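Local coordinates for protein catechol O-methyltransferase (Niastella koreensis GR20-10, PDB 7CVV) that transfers a methyl group from S-adenosylmethionine to catechol-like compounds in a magnesium-dependent reaction, giving meta- and para-methylated products in equal proportion, at residues A26-L31 against A68-I73; G35-S40 against P92-V97; R84-E89 against Q110-T115. One frame throughout, in Å; residues are numbered along the deposited sequence.

Contact 1. Residues A26-L31 against A68-I73. With SAM (S-adenosylmethionine), chain D.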
loop_
_atom_site.group_PDB
_atom_site.type_symbol
_atom_site.label_atom_id
_atom_site.label_comp_id
_atom_site.label_asym_id
_atom_site.label_seq_id
_atom_site.Cartn_x
_atom_site.Cartn_y
_atom_site.Cartn_z
ATOM N N ALA A 26 -2.602 -20.090 15.841
ATOM C CA ALA A 26 -2.615 -21.542 15.563
ATOM C C ALA A 26 -1.895 -21.825 14.248
ATOM O O ALA A 26 -1.042 -22.709 14.235
ATOM C CB ALA A 26 -4.031 -22.047 15.496
ATOM N N ALA A 27 -2.239 -21.095 13.187
ATOM C CA ALA A 27 -1.545 -21.165 11.882
ATOM C C ALA A 27 -0.029 -21.068 12.096
ATOM O O ALA A 27 0.719 -21.970 11.613
ATOM C CB ALA A 27 -2.056 -20.097 10.955
ATOM N N THR A 28 0.428 -20.053 12.819
ATOM C CA THR A 28 1.882 -19.840 13.062
ATOM C C THR A 28 2.460 -21.100 13.738
ATOM O O THR A 28 3.483 -21.623 13.218
ATOM C CB THR A 28 2.114 -18.531 13.827
ATOM O OG1 THR A 28 1.553 -17.496 13.018
ATOM C CG2 THR A 28 3.573 -18.278 14.146
ATOM N N ASN A 29 1.801 -21.615 14.795
ATOM C CA ASN A 29 2.278 -22.783 15.583
ATOM C C ASN A 29 2.202 -24.091 14.786
ATOM O O ASN A 29 3.039 -24.964 15.078
ATOM C CB ASN A 29 1.510 -22.959 16.889
ATOM C CG ASN A 29 1.757 -21.803 17.827
ATOM O OD1 ASN A 29 2.858 -21.254 17.876
ATOM N ND2 ASN A 29 0.718 -21.387 18.524
ATOM N N SER A 30 1.253 -24.246 13.847
ATOM C CA SER A 30 1.137 -25.437 12.962
ATOM C C SER A 30 2.473 -25.689 12.238
ATOM O O SER A 30 2.761 -26.869 11.936
ATOM C CB SER A 30 -0.022 -25.322 11.982
ATOM O OG SER A 30 0.224 -24.347 10.980
ATOM N N LEU A 31 3.265 -24.634 11.991
ATOM C CA LEU A 31 4.518 -24.716 11.196
ATOM C C LEU A 31 5.562 -25.571 11.923
ATOM O O LEU A 31 6.134 -26.465 11.273
ATOM C CB LEU A 31 5.083 -23.314 10.956
ATOM C CG LEU A 31 4.182 -22.318 10.231
ATOM C CD1 LEU A 31 4.759 -20.924 10.362
ATOM C CD2 LEU A 31 3.985 -22.691 8.769
ATOM N N ALA A 68 0.852 -22.626 5.559
ATOM C CA ALA A 68 -0.105 -23.036 6.615
ATOM C C ALA A 68 -1.402 -22.228 6.501
ATOM O O ALA A 68 -2.294 -22.432 7.350
ATOM C CB ALA A 68 0.512 -22.887 7.981
ATOM N N GLY A 69 -1.490 -21.344 5.501
ATOM C CA GLY A 69 -2.662 -20.484 5.249
ATOM C C GLY A 69 -2.752 -19.282 6.172
ATOM O O GLY A 69 -3.861 -18.800 6.378
ATOM N N TYR A 70 -1.640 -18.757 6.676
ATOM C CA TYR A 70 -1.619 -17.519 7.499
ATOM C C TYR A 70 -2.165 -16.340 6.662
ATOM O O TYR A 70 -3.164 -15.705 7.066
ATOM C CB TYR A 70 -0.214 -17.309 8.058
ATOM C CG TYR A 70 -0.086 -16.135 8.986
ATOM C CD1 TYR A 70 0.203 -14.873 8.496
ATOM C CD2 TYR A 70 -0.250 -16.282 10.351
ATOM C CE1 TYR A 70 0.312 -13.778 9.328
ATOM C CE2 TYR A 70 -0.136 -15.200 11.201
ATOM C CZ TYR A 70 0.130 -13.943 10.689
ATOM O OH TYR A 70 0.225 -12.881 11.547
ATOM N N SER A 71 -1.575 -16.086 5.494
ATOM C CA SER A 71 -1.943 -14.965 4.583
ATOM C C SER A 71 -3.374 -15.156 4.099
ATOM O O SER A 71 -4.084 -14.164 3.938
ATOM C CB SER A 71 -1.018 -14.878 3.411
ATOM O OG SER A 71 -1.004 -16.113 2.734
ATOM N N THR A 72 -3.739 -16.413 3.875
ATOM C CA THR A 72 -5.077 -16.867 3.412
ATOM C C THR A 72 -6.142 -16.387 4.409
ATOM O O THR A 72 -7.102 -15.744 3.954
ATOM C CB THR A 72 -5.059 -18.386 3.198
ATOM O OG1 THR A 72 -3.853 -18.725 2.503
ATOM C CG2 THR A 72 -6.262 -18.873 2.424
ATOM N N ILE A 73 -5.948 -16.631 5.714
ATOM C CA ILE A 73 -6.904 -16.216 6.793
ATOM C C ILE A 73 -7.100 -14.683 6.775
ATOM O O ILE A 73 -8.266 -14.266 6.737
ATOM C CB ILE A 73 -6.476 -16.770 8.167
ATOM C CG1 ILE A 73 -6.576 -18.299 8.207
ATOM C CG2 ILE A 73 -7.282 -16.137 9.281
ATOM C CD1 ILE A 73 -5.885 -18.955 9.389
HETATM N N SAM D . 1.848 -16.638 1.657
HETATM C CA SAM D . 1.911 -17.657 2.737
HETATM C C SAM D . 1.719 -16.968 4.100
HETATM O O SAM D . 1.142 -17.607 4.998
HETATM O OXT SAM D . 2.141 -15.805 4.210
HETATM C CB SAM D . 3.267 -18.372 2.703
HETATM C CG SAM D . 3.624 -19.075 1.369
HETATM S SD SAM D . 5.360 -19.595 1.479
HETATM C CE SAM D . 6.172 -18.025 1.160
HETATM C "C5'" SAM D . 5.709 -20.483 -0.062
HETATM C "C4'" SAM D . 4.771 -21.617 -0.393
HETATM O "O4'" SAM D . 4.755 -21.787 -1.830
HETATM C "C3'" SAM D . 5.130 -22.980 0.199
HETATM O "O3'" SAM D . 3.991 -23.530 0.843
HETATM C "C2'" SAM D . 5.508 -23.814 -1.028
HETATM O "O2'" SAM D . 5.123 -25.163 -0.929
HETATM C "C1'" SAM D . 4.659 -23.156 -2.102
HETATM N N9 SAM D . 5.125 -23.384 -3.457
HETATM C C8 SAM D . 6.432 -23.386 -3.876
HETATM N N7 SAM D . 6.556 -23.600 -5.164
HETATM C C5 SAM D . 5.255 -23.713 -5.628
HETATM C C6 SAM D . 4.733 -23.930 -6.913
HETATM N N6 SAM D . 5.503 -24.084 -7.985
HETATM N N1 SAM D . 3.384 -23.959 -7.048
HETATM C C2 SAM D . 2.636 -23.795 -5.951
HETATM N N3 SAM D . 3.020 -23.614 -4.685
HETATM C C4 SAM D . 4.359 -23.572 -4.587
#

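Contact 2. Residues G35-S40 against P92-V97. With SAM (S-adenosylmethionine), chain D.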
loop_
_atom_site.group_PDB
_atom_site.type_symbol
_atom_site.label_atom_id
_atom_site.label_comp_id
_atom_site.label_asym_id
_atom_site.label_seq_id
_atom_site.Cartn_x
_atom_site.Cartn_y
_atom_site.Cartn_z
ATOM N N GLY A 35 6.724 -29.201 11.029
ATOM C CA GLY A 35 8.103 -28.957 10.562
ATOM C C GLY A 35 8.112 -28.297 9.197
ATOM O O GLY A 35 8.758 -28.831 8.285
ATOM N N MET A 36 7.354 -27.208 9.040
ATOM C CA MET A 36 7.326 -26.372 7.809
ATOM C C MET A 36 8.166 -25.132 8.089
ATOM O O MET A 36 8.278 -24.702 9.235
ATOM C CB MET A 36 5.895 -25.957 7.442
ATOM C CG MET A 36 4.987 -27.116 7.060
ATOM S SD MET A 36 3.277 -26.577 6.705
ATOM C CE MET A 36 2.703 -26.327 8.379
ATOM N N PRO A 37 8.760 -24.504 7.057
ATOM C CA PRO A 37 9.565 -23.299 7.262
ATOM C C PRO A 37 8.719 -22.088 7.695
ATOM O O PRO A 37 7.603 -21.944 7.235
ATOM C CB PRO A 37 10.235 -23.070 5.900
ATOM C CG PRO A 37 9.335 -23.779 4.891
ATOM C CD PRO A 37 8.667 -24.910 5.646
ATOM N N ALA A 38 9.258 -21.274 8.607
ATOM C CA ALA A 38 8.636 -20.044 9.143
ATOM C C ALA A 38 8.822 -18.906 8.119
ATOM O O ALA A 38 9.643 -18.017 8.374
ATOM C CB ALA A 38 9.245 -19.710 10.485
ATOM N N ILE A 39 8.095 -18.948 6.998
ATOM C CA ILE A 39 8.303 -18.016 5.849
ATOM C C ILE A 39 6.960 -17.378 5.470
ATOM O O ILE A 39 6.781 -16.996 4.276
ATOM C CB ILE A 39 8.980 -18.734 4.660
ATOM C CG1 ILE A 39 8.138 -19.910 4.142
ATOM C CG2 ILE A 39 10.390 -19.147 5.049
ATOM C CD1 ILE A 39 8.568 -20.444 2.802
ATOM N N SER A 40 6.073 -17.217 6.455
ATOM C CA SER A 40 4.752 -16.571 6.270
ATOM C C SER A 40 4.913 -15.040 6.276
ATOM O O SER A 40 5.973 -14.540 6.733
ATOM C CB SER A 40 3.756 -17.052 7.297
ATOM O OG SER A 40 3.804 -16.272 8.481
ATOM N N PRO A 92 1.413 -31.199 -0.687
ATOM C CA PRO A 92 0.218 -31.758 -0.041
ATOM C C PRO A 92 0.251 -31.725 1.495
ATOM O O PRO A 92 -0.799 -31.595 2.090
ATOM C CB PRO A 92 0.195 -33.199 -0.576
ATOM C CG PRO A 92 0.895 -33.070 -1.923
ATOM C CD PRO A 92 2.061 -32.162 -1.603
ATOM N N LYS A 93 1.434 -31.839 2.104
ATOM C CA LYS A 93 1.571 -31.645 3.566
ATOM C C LYS A 93 1.086 -30.230 3.908
ATOM O O LYS A 93 0.280 -30.088 4.871
ATOM C CB LYS A 93 3.007 -31.847 4.060
ATOM C CG LYS A 93 3.104 -31.978 5.578
ATOM C CD LYS A 93 4.500 -32.148 6.128
ATOM C CE LYS A 93 5.343 -30.915 5.904
ATOM N NZ LYS A 93 6.677 -31.074 6.511
ATOM N N HIS A 94 1.563 -29.232 3.148
ATOM C CA HIS A 94 1.257 -27.795 3.345
ATOM C C HIS A 94 -0.251 -27.611 3.174
ATOM O O HIS A 94 -0.880 -27.097 4.117
ATOM C CB HIS A 94 2.122 -26.926 2.427
ATOM C CG HIS A 94 3.586 -26.982 2.739
ATOM N ND1 HIS A 94 4.498 -26.099 2.179
ATOM C CD2 HIS A 94 4.305 -27.819 3.528
ATOM C CE1 HIS A 94 5.713 -26.395 2.608
ATOM N NE2 HIS A 94 5.619 -27.444 3.449
ATOM N N ALA A 95 -0.834 -28.098 2.072
ATOM C CA ALA A 95 -2.303 -28.042 1.837
ATOM C C ALA A 95 -3.081 -28.570 3.055
ATOM O O ALA A 95 -3.944 -27.820 3.548
ATOM C CB ALA A 95 -2.685 -28.784 0.586
ATOM N N ALA A 96 -2.771 -29.782 3.529
ATOM C CA ALA A 96 -3.516 -30.510 4.594
ATOM C C ALA A 96 -3.476 -29.710 5.901
ATOM O O ALA A 96 -4.478 -29.706 6.625
ATOM C CB ALA A 96 -2.954 -31.907 4.814
ATOM N N VAL A 97 -2.335 -29.106 6.218
ATOM C CA VAL A 97 -2.176 -28.249 7.421
ATOM C C VAL A 97 -3.000 -26.967 7.226
ATOM O O VAL A 97 -3.700 -26.589 8.206
ATOM C CB VAL A 97 -0.696 -27.940 7.698
ATOM C CG1 VAL A 97 -0.565 -26.983 8.869
ATOM C CG2 VAL A 97 0.083 -29.213 7.973
HETATM N N SAM D . 1.848 -16.638 1.657
HETATM C CA SAM D . 1.911 -17.657 2.737
HETATM C C SAM D . 1.719 -16.968 4.100
HETATM O O SAM D . 1.142 -17.607 4.998
HETATM O OXT SAM D . 2.141 -15.805 4.210
HETATM C CB SAM D . 3.267 -18.372 2.703
HETATM C CG SAM D . 3.624 -19.075 1.369
HETATM S SD SAM D . 5.360 -19.595 1.479
HETATM C CE SAM D . 6.172 -18.025 1.160
HETATM C "C5'" SAM D . 5.709 -20.483 -0.062
HETATM C "C4'" SAM D . 4.771 -21.617 -0.393
HETATM O "O4'" SAM D . 4.755 -21.787 -1.830
HETATM C "C3'" SAM D . 5.130 -22.980 0.199
HETATM O "O3'" SAM D . 3.991 -23.530 0.843
HETATM C "C2'" SAM D . 5.508 -23.814 -1.028
HETATM O "O2'" SAM D . 5.123 -25.163 -0.929
HETATM C "C1'" SAM D . 4.659 -23.156 -2.102
HETATM N N9 SAM D . 5.125 -23.384 -3.457
HETATM C C8 SAM D . 6.432 -23.386 -3.876
HETATM N N7 SAM D . 6.556 -23.600 -5.164
HETATM C C5 SAM D . 5.255 -23.713 -5.628
HETATM C C6 SAM D . 4.733 -23.930 -6.913
HETATM N N6 SAM D . 5.503 -24.084 -7.985
HETATM N N1 SAM D . 3.384 -23.959 -7.048
HETATM C C2 SAM D . 2.636 -23.795 -5.951
HETATM N N3 SAM D . 3.020 -23.614 -4.685
HETATM C C4 SAM D . 4.359 -23.572 -4.587
#

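Contact 3. Residues R84-E89 against Q110-T115. With SAM (S-adenosylmethionine), chain D.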
loop_
_atom_site.group_PDB
_atom_site.type_symbol
_atom_site.label_atom_id
_atom_site.label_comp_id
_atom_site.label_asym_id
_atom_site.label_seq_id
_atom_site.Cartn_x
_atom_site.Cartn_y
_atom_site.Cartn_z
ATOM N N ARG A 84 -15.086 -15.616 -2.270
ATOM C CA ARG A 84 -14.333 -16.838 -2.631
ATOM C C ARG A 84 -12.845 -16.516 -2.761
ATOM O O ARG A 84 -12.512 -15.591 -3.525
ATOM C CB ARG A 84 -14.856 -17.354 -3.970
ATOM C CG ARG A 84 -14.892 -18.865 -4.078
ATOM C CD ARG A 84 -15.650 -19.221 -5.333
ATOM N NE ARG A 84 -14.828 -18.959 -6.510
ATOM C CZ ARG A 84 -15.281 -18.578 -7.706
ATOM N NH1 ARG A 84 -16.577 -18.375 -7.904
ATOM N NH2 ARG A 84 -14.421 -18.394 -8.700
ATOM N N LEU A 85 -12.003 -17.287 -2.072
ATOM C CA LEU A 85 -10.531 -17.301 -2.235
ATOM C C LEU A 85 -10.066 -18.687 -2.680
ATOM O O LEU A 85 -10.295 -19.690 -1.984
ATOM C CB LEU A 85 -9.868 -16.899 -0.920
ATOM C CG LEU A 85 -8.409 -16.463 -1.043
ATOM C CD1 LEU A 85 -8.023 -15.556 0.107
ATOM C CD2 LEU A 85 -7.498 -17.672 -1.089
ATOM N N ILE A 86 -9.391 -18.717 -3.815
ATOM C CA ILE A 86 -8.731 -19.929 -4.353
ATOM C C ILE A 86 -7.221 -19.744 -4.200
ATOM O O ILE A 86 -6.683 -18.811 -4.812
ATOM C CB ILE A 86 -9.179 -20.169 -5.802
ATOM C CG1 ILE A 86 -10.708 -20.164 -5.897
ATOM C CG2 ILE A 86 -8.569 -21.457 -6.344
ATOM C CD1 ILE A 86 -11.220 -20.161 -7.309
ATOM N N THR A 87 -6.600 -20.623 -3.403
ATOM C CA THR A 87 -5.167 -20.613 -3.032
ATOM C C THR A 87 -4.497 -21.883 -3.573
ATOM O O THR A 87 -5.038 -22.959 -3.324
ATOM C CB THR A 87 -5.014 -20.440 -1.515
ATOM O OG1 THR A 87 -3.608 -20.383 -1.254
ATOM C CG2 THR A 87 -5.678 -21.524 -0.694
ATOM N N LEU A 88 -3.359 -21.750 -4.270
ATOM C CA LEU A 88 -2.621 -22.882 -4.906
ATOM C C LEU A 88 -1.394 -23.252 -4.051
ATOM O O LEU A 88 -0.705 -22.315 -3.536
ATOM C CB LEU A 88 -2.228 -22.507 -6.342
ATOM C CG LEU A 88 -3.319 -21.788 -7.139
ATOM C CD1 LEU A 88 -2.958 -21.632 -8.612
ATOM C CD2 LEU A 88 -4.657 -22.500 -6.986
ATOM N N GLU A 89 -1.142 -24.565 -3.906
ATOM C CA GLU A 89 -0.074 -25.142 -3.042
ATOM C C GLU A 89 0.480 -26.435 -3.666
ATOM O O GLU A 89 -0.279 -27.404 -3.803
ATOM C CB GLU A 89 -0.625 -25.401 -1.636
ATOM C CG GLU A 89 0.394 -25.989 -0.685
ATOM C CD GLU A 89 1.741 -25.272 -0.692
ATOM O OE1 GLU A 89 1.765 -24.033 -0.472
ATOM O OE2 GLU A 89 2.769 -25.949 -0.933
ATOM N N GLN A 110 -15.598 -20.370 2.320
ATOM C CA GLN A 110 -15.075 -19.243 1.502
ATOM C C GLN A 110 -13.770 -19.628 0.799
ATOM O O GLN A 110 -13.453 -19.000 -0.199
ATOM C CB GLN A 110 -14.771 -18.007 2.349
ATOM C CG GLN A 110 -15.935 -17.046 2.504
ATOM C CD GLN A 110 -16.607 -17.170 3.848
ATOM O OE1 GLN A 110 -15.993 -17.521 4.860
ATOM N NE2 GLN A 110 -17.896 -16.882 3.858
ATOM N N VAL A 111 -12.995 -20.551 1.349
ATOM C CA VAL A 111 -11.612 -20.836 0.874
ATOM C C VAL A 111 -11.617 -22.196 0.174
ATOM O O VAL A 111 -12.139 -23.158 0.754
ATOM C CB VAL A 111 -10.614 -20.814 2.050
ATOM C CG1 VAL A 111 -9.199 -21.128 1.610
ATOM C CG2 VAL A 111 -10.647 -19.482 2.770
ATOM N N GLN A 112 -11.021 -22.273 -1.009
ATOM C CA GLN A 112 -10.725 -23.562 -1.683
ATOM C C GLN A 112 -9.215 -23.655 -1.959
ATOM O O GLN A 112 -8.676 -22.742 -2.632
ATOM C CB GLN A 112 -11.552 -23.651 -2.959
ATOM C CG GLN A 112 -11.407 -24.963 -3.696
ATOM C CD GLN A 112 -12.127 -24.873 -5.015
ATOM O OE1 GLN A 112 -11.616 -24.330 -5.993
ATOM N NE2 GLN A 112 -13.347 -25.373 -5.034
ATOM N N ILE A 113 -8.576 -24.721 -1.456
ATOM C CA ILE A 113 -7.148 -25.081 -1.688
ATOM C C ILE A 113 -7.067 -26.056 -2.871
ATOM O O ILE A 113 -7.597 -27.138 -2.754
ATOM C CB ILE A 113 -6.536 -25.670 -0.394
ATOM C CG1 ILE A 113 -6.644 -24.691 0.785
ATOM C CG2 ILE A 113 -5.095 -26.105 -0.628
ATOM C CD1 ILE A 113 -6.583 -25.333 2.154
ATOM N N ARG A 114 -6.410 -25.687 -3.970
ATOM C CA ARG A 114 -6.036 -26.634 -5.063
ATOM C C ARG A 114 -4.564 -27.052 -4.898
ATOM O O ARG A 114 -3.694 -26.170 -4.896
ATOM C CB ARG A 114 -6.311 -26.003 -6.431
ATOM C CG ARG A 114 -7.666 -25.313 -6.513
ATOM C CD ARG A 114 -8.431 -25.634 -7.784
ATOM N NE ARG A 114 -9.822 -25.176 -7.725
ATOM C CZ ARG A 114 -10.577 -24.898 -8.786
ATOM N NH1 ARG A 114 -10.075 -25.028 -10.005
ATOM N NH2 ARG A 114 -11.825 -24.485 -8.626
ATOM N N THR A 115 -4.303 -28.352 -4.743
ATOM C CA THR A 115 -2.942 -28.955 -4.658
ATOM C C THR A 115 -2.395 -29.170 -6.067
ATOM O O THR A 115 -3.177 -29.560 -6.916
ATOM C CB THR A 115 -2.981 -30.272 -3.886
ATOM O OG1 THR A 115 -3.762 -30.054 -2.711
ATOM C CG2 THR A 115 -1.602 -30.761 -3.504
HETATM N N SAM D . 1.848 -16.638 1.657
HETATM C CA SAM D . 1.911 -17.657 2.737
HETATM C C SAM D . 1.719 -16.968 4.100
HETATM O O SAM D . 1.142 -17.607 4.998
HETATM O OXT SAM D . 2.141 -15.805 4.210
HETATM C CB SAM D . 3.267 -18.372 2.703
HETATM C CG SAM D . 3.624 -19.075 1.369
HETATM S SD SAM D . 5.360 -19.595 1.479
HETATM C CE SAM D . 6.172 -18.025 1.160
HETATM C "C5'" SAM D . 5.709 -20.483 -0.062
HETATM C "C4'" SAM D . 4.771 -21.617 -0.393
HETATM O "O4'" SAM D . 4.755 -21.787 -1.830
HETATM C "C3'" SAM D . 5.130 -22.980 0.199
HETATM O "O3'" SAM D . 3.991 -23.530 0.843
HETATM C "C2'" SAM D . 5.508 -23.814 -1.028
HETATM O "O2'" SAM D . 5.123 -25.163 -0.929
HETATM C "C1'" SAM D . 4.659 -23.156 -2.102
HETATM N N9 SAM D . 5.125 -23.384 -3.457
HETATM C C8 SAM D . 6.432 -23.386 -3.876
HETATM N N7 SAM D . 6.556 -23.600 -5.164
HETATM C C5 SAM D . 5.255 -23.713 -5.628
HETATM C C6 SAM D . 4.733 -23.930 -6.913
HETATM N N6 SAM D . 5.503 -24.084 -7.985
HETATM N N1 SAM D . 3.384 -23.959 -7.048
HETATM C C2 SAM D . 2.636 -23.795 -5.951
HETATM N N3 SAM D . 3.020 -23.614 -4.685
HETATM C C4 SAM D . 4.359 -23.572 -4.587
#

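Contact 1. Residues A26-L31 against A68-I73
The ring of Tyr70 meets two residues of helix 22-33. Ala27 CB comes to the ring edge, close to its plane and 4.3 Å from Tyr70 CD2, whereas Thr28 OG1 approaches obliquely, 3.4 Å from Tyr70 CE2; the carboxylate O of S-adenosylmethionine also stands obliquely to the ring. Thr28 and Tyr70 lie side by side, pointing the same way; the threonine oxygen is hydrogen-bonded to Leu24 O in its own helix, and its approach to the ring is a packing contact. With CG anti to the backbone N (chi1 -176°), the ring of Tyr70 is carried out to Thr28 and Ala27, and Trp74 brings a second ring against it with the planes at about 60°. Ala68 and Gly69 end the glycine-rich turn that follows strand 60-64, the first strand of the class I methyltransferase fold, and Gly69 is the N-cap of helix 70-76. There Ser71 N donates to the cofactor carboxylate O over 3.2 Å, and the cofactor amino N donates to Ser71 OG, which is also bonded to Glu63. Nearer the loop, Ala68 CB touches Leu31 CD2 at 3.6 Å and packs on Ser30 OG, a buried hydroxyl held by Ala27 O and Asn101. Ala27 CB also meets Ile73 CD1 at 4.3 Å.

Contact 2. Residues G35-S40 against P92-V97
Gly35 O lies 3.5 Å from Lys93 NZ, at the Schellman motif that ends helix 22-33, but the ammonium makes its hydrogen bond with Ala34 O. Met36 carries the contact. Its CG and SD slide past the imidazole of His94, with Met36 SD 3.6 Å from His94 CD2 and set obliquely to the ring, 35° off the normal. A bend at chi3 (-77°) then turns the methyl toward Val97, where Met36 CE and Val97 CG1 meet tip to tip at 3.4 Å. Pro37 follows with a lighter touch of CD on the same imidazole, also oblique. The imidazole packed by Met36 and Pro37 also binds the cofactor: His94 ND1 donates to the ribose O3' of S-adenosylmethionine over 2.9 Å, near the ring plane, and weakly to O2'. After the inverse gamma turn centred on Ala38, Ile39 CD1 reaches the sulfonium SD of the cofactor at 3.6 Å, and Ser40 CA lies 3.4 Å from the carboxylate OXT of the cofactor. The loop runs from helix 22-33 to helix 43-55 and packs on the first turns of helix 92-103, with Met36 also resting on Ser30, Leu31 and Ala68, while Ala95 packs on strand 111-115.

Contact 3. Residues R84-E89 against Q110-T115
Leu85 N donates to Gln110 O over 2.9 Å, nearly straight at 170°, and opens a ladder of five backbone bonds between two parallel strands. Gln112 N returns a bond to Leu85 O; Thr87 N, Arg114 N and Glu89 N carry the exchange on, ending at Glu89 N to Arg114 O, 3.2 Å. CA-H...O contacts fill in beside these bonds from Arg84 to Thr115. At the C-terminal end of strand 84-89, the Glu89 carboxylate takes both ribose hydroxyls of S-adenosylmethionine, O3' on Glu89 OE1 at 2.6 Å and O2' on Glu89 OE2 in a bond modelled very short, its length not to be pressed. The chain of Glu89 first extends anti to the backbone N and then bends at chi2 (48°), which turns the carboxylate away from strand 111-115. Thr66 N and Leu67 N donate to OE1 and Asp91 N to OE2, which fixes the rotation of the carboxylate. On strand 111-115, Arg114 grips Gln112 OE1 side-on through NE and NH2, the oxygen lying in the guanidinium plane, although NE stands well above the plane of the glutamine amide and NH2 is tilted 17° from it; Glu128 forms a salt bridge to NH2. Thr87 CG2 and Ile113 CG1 touch at 3.6 Å on the face that also bears Leu85, Val111 and Glu89, where helices 70-76 and 92-103 lie. On the other face, Leu88 CD2 rests 3.9 Å from Arg114 CB, and Ile86 CG2 meets the aliphatic part of Arg114 beside helix 118-127. Together with helix 92-103 the strands make a beta-alpha-beta unit of the Rossmann-like fold, in which an acidic residue ending the second strand commonly reads the ribose. Two hydroxyls and three backbone N-H groups converging on Glu89 are consistent with an ionised carboxylate.

Overall arrangement
The three contacts illustrate how a Rossmann-like fold assembles one cofactor site from separate pieces of chain. Contacts 1 and 2 lie about 8 Å apart between centres and interleave along the sequence in the order 26-31, 35-40, 68-73, 92-97; the closeness of the first two segments lets Leu31 O and Met36 N probably share a hydrogen bond. Contact 3 sits about 14 and 15 Å from them, again between centres, at the edge of the sheet within this chain. Helix 70-76 leads from contact 1 into strand 84-89, and Thr72 packs on that strand. Helix 92-103 belongs to contact 2 and links the two strands of contact 3. All three reach S-adenosylmethionine: contact 1 at the amino acid end, contact 3 at the ribose, contact 2 from the ribose to the sulfonium and carboxylate.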